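Side-chain contact in putative glucoamylase (Bacteroides caccae ATCC 43185, PDB 4QT9), which is a putative glucoamylase, probably a glycoside hydrolase that acts on glucose-containing carbohydrates, built on an alpha/alpha toroid fold: residues F33-E38 with L46-Y51. Numbering follows the deposited sequence.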
# COMPACT_ATOMS: atom_id res chain seq x y z
N PHE A 33 -14.61 -2.22 -0.02
CA PHE A 33 -14.75 -1.96 1.42
C PHE A 33 -15.17 -3.26 2.14
O PHE A 33 -14.65 -3.55 3.21
CB PHE A 33 -15.81 -0.85 1.66
CG PHE A 33 -16.32 -0.76 3.09
CD1 PHE A 33 -15.58 -0.10 4.07
CD2 PHE A 33 -17.56 -1.30 3.44
CE1 PHE A 33 -16.06 -0.01 5.39
CE2 PHE A 33 -18.04 -1.20 4.75
CZ PHE A 33 -17.28 -0.57 5.72
N LEU A 34 -16.08 -4.06 1.52
CA LEU A 34 -16.56 -5.31 2.13
C LEU A 34 -15.42 -6.35 2.34
O LEU A 34 -15.56 -7.14 3.28
CB LEU A 34 -17.72 -5.94 1.37
CG LEU A 34 -19.02 -5.14 1.30
CD1 LEU A 34 -20.09 -5.95 0.64
CD2 LEU A 34 -19.49 -4.69 2.66
N TYR A 35 -14.29 -6.29 1.55
CA TYR A 35 -13.12 -7.17 1.78
C TYR A 35 -12.64 -6.95 3.21
O TYR A 35 -12.27 -7.89 3.91
CB TYR A 35 -11.92 -6.89 0.78
CG TYR A 35 -10.67 -7.76 1.03
CD1 TYR A 35 -9.74 -7.41 2.00
CD2 TYR A 35 -10.49 -8.98 0.38
CE1 TYR A 35 -8.67 -8.26 2.33
CE2 TYR A 35 -9.37 -9.78 0.63
CZ TYR A 35 -8.47 -9.43 1.62
OH TYR A 35 -7.40 -10.25 1.92
N PHE A 36 -12.56 -5.69 3.62
CA PHE A 36 -12.00 -5.33 4.92
C PHE A 36 -13.05 -5.33 6.03
O PHE A 36 -12.70 -5.60 7.17
CB PHE A 36 -11.30 -3.98 4.82
CG PHE A 36 -10.15 -4.05 3.83
CD1 PHE A 36 -8.98 -4.73 4.15
CD2 PHE A 36 -10.28 -3.51 2.56
CE1 PHE A 36 -7.94 -4.84 3.22
CE2 PHE A 36 -9.24 -3.61 1.63
CZ PHE A 36 -8.08 -4.28 1.97
N TRP A 37 -14.33 -5.09 5.68
CA TRP A 37 -15.40 -5.10 6.66
C TRP A 37 -15.85 -6.54 6.96
O TRP A 37 -15.72 -6.98 8.10
CB TRP A 37 -16.59 -4.23 6.22
CG TRP A 37 -17.54 -3.99 7.36
CD1 TRP A 37 -18.72 -4.64 7.59
CD2 TRP A 37 -17.26 -3.23 8.54
NE1 TRP A 37 -19.23 -4.26 8.80
CE2 TRP A 37 -18.35 -3.40 9.41
CE3 TRP A 37 -16.19 -2.40 8.94
CZ2 TRP A 37 -18.43 -2.75 10.65
CZ3 TRP A 37 -16.26 -1.77 10.17
CH2 TRP A 37 -17.37 -1.93 11.01
N GLU A 38 -16.37 -7.25 5.94
CA GLU A 38 -16.90 -8.61 6.05
C GLU A 38 -15.80 -9.67 5.96
O GLU A 38 -15.93 -10.68 6.63
CB GLU A 38 -17.96 -8.86 4.97
CG GLU A 38 -19.18 -7.96 5.14
CD GLU A 38 -20.38 -8.17 4.24
OE1 GLU A 38 -20.24 -8.81 3.17
OE2 GLU A 38 -21.47 -7.66 4.60
N LEU A 46 -8.74 -7.34 11.61
CA LEU A 46 -7.75 -7.00 10.59
C LEU A 46 -7.86 -7.84 9.33
O LEU A 46 -8.58 -8.84 9.27
CB LEU A 46 -6.32 -7.05 11.14
CG LEU A 46 -6.00 -5.94 12.13
CD1 LEU A 46 -4.70 -6.18 12.76
CD2 LEU A 46 -6.02 -4.60 11.45
N ALA A 47 -7.17 -7.36 8.30
CA ALA A 47 -7.14 -7.87 6.96
C ALA A 47 -6.32 -9.15 6.85
O ALA A 47 -5.12 -9.15 7.14
CB ALA A 47 -6.54 -6.81 6.03
N PRO A 48 -6.94 -10.26 6.38
CA PRO A 48 -6.14 -11.46 6.11
C PRO A 48 -5.26 -11.21 4.88
O PRO A 48 -5.64 -10.41 4.03
CB PRO A 48 -7.20 -12.55 5.83
CG PRO A 48 -8.39 -11.80 5.34
CD PRO A 48 -8.35 -10.42 5.96
N GLU A 49 -4.11 -11.89 4.78
CA GLU A 49 -3.21 -11.76 3.64
C GLU A 49 -4.02 -11.97 2.33
O GLU A 49 -3.93 -11.17 1.40
CB GLU A 49 -2.05 -12.79 3.75
CG GLU A 49 -1.11 -12.83 2.56
CD GLU A 49 -0.34 -11.55 2.27
OE1 GLU A 49 0.28 -10.99 3.20
OE2 GLU A 49 -0.35 -11.11 1.10
N ARG A 50 -4.87 -13.01 2.31
CA ARG A 50 -5.67 -13.43 1.18
C ARG A 50 -7.09 -13.88 1.57
O ARG A 50 -7.34 -14.29 2.71
CB ARG A 50 -4.96 -14.58 0.43
CG ARG A 50 -4.96 -15.95 1.14
CD ARG A 50 -3.87 -16.85 0.60
NE ARG A 50 -2.59 -16.61 1.27
CZ ARG A 50 -1.48 -16.14 0.70
NH1 ARG A 50 -1.46 -15.83 -0.59
NH2 ARG A 50 -0.38 -16.00 1.42
N TYR A 51 -8.00 -13.83 0.58
CA TYR A 51 -9.38 -14.31 0.69
C TYR A 51 -9.70 -15.10 -0.57
O TYR A 51 -9.62 -14.55 -1.68
CB TYR A 51 -10.38 -13.16 0.91
CG TYR A 51 -11.76 -13.67 1.28
CD1 TYR A 51 -12.65 -14.10 0.30
CD2 TYR A 51 -12.15 -13.76 2.61
CE1 TYR A 51 -13.88 -14.64 0.63
CE2 TYR A 51 -13.39 -14.30 2.96
CZ TYR A 51 -14.26 -14.73 1.97
OH TYR A 51 -15.50 -15.22 2.31
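The hydroxyl of Y35 donates a hydrogen bond to the backbone carbonyl of P48, with OH and O 2.8 Å apart. The bond ties helix 21-37 of the alpha/alpha toroid to the loop that leads into strand 50-52. OH approaches from above the carbonyl plane, and the C=O...OH angle is 140°. The P48 oxygen itself sits off the rim of the Y35 ring, close to level with it. CG of Y35 is anti to the backbone N (chi1 178°), and this carries the ring out from the helix to the loop. CE2 of Y35 packs on CB of Y51 at 3.5 Å, and the Y35 and Y51 side chains pass each other heading opposite ways. Beyond CB, the Y51 ring turns away and meets F373. A phenylalanine in place of Y35 would probably leave the P48 carbonyl without its hydroxyl donor, and the ring without this tie to the loop. Residues of strand 389-391 and helix 392-406 also cover this site: Y390 and A392 touch Y35. F36 adds another apolar contact. One face of its ring lies under CD1 of Y35, 3.3 Å above the ring plane. At its edge, CE1 of F36 meets the A47 methyl, CB, at 3.7 Å.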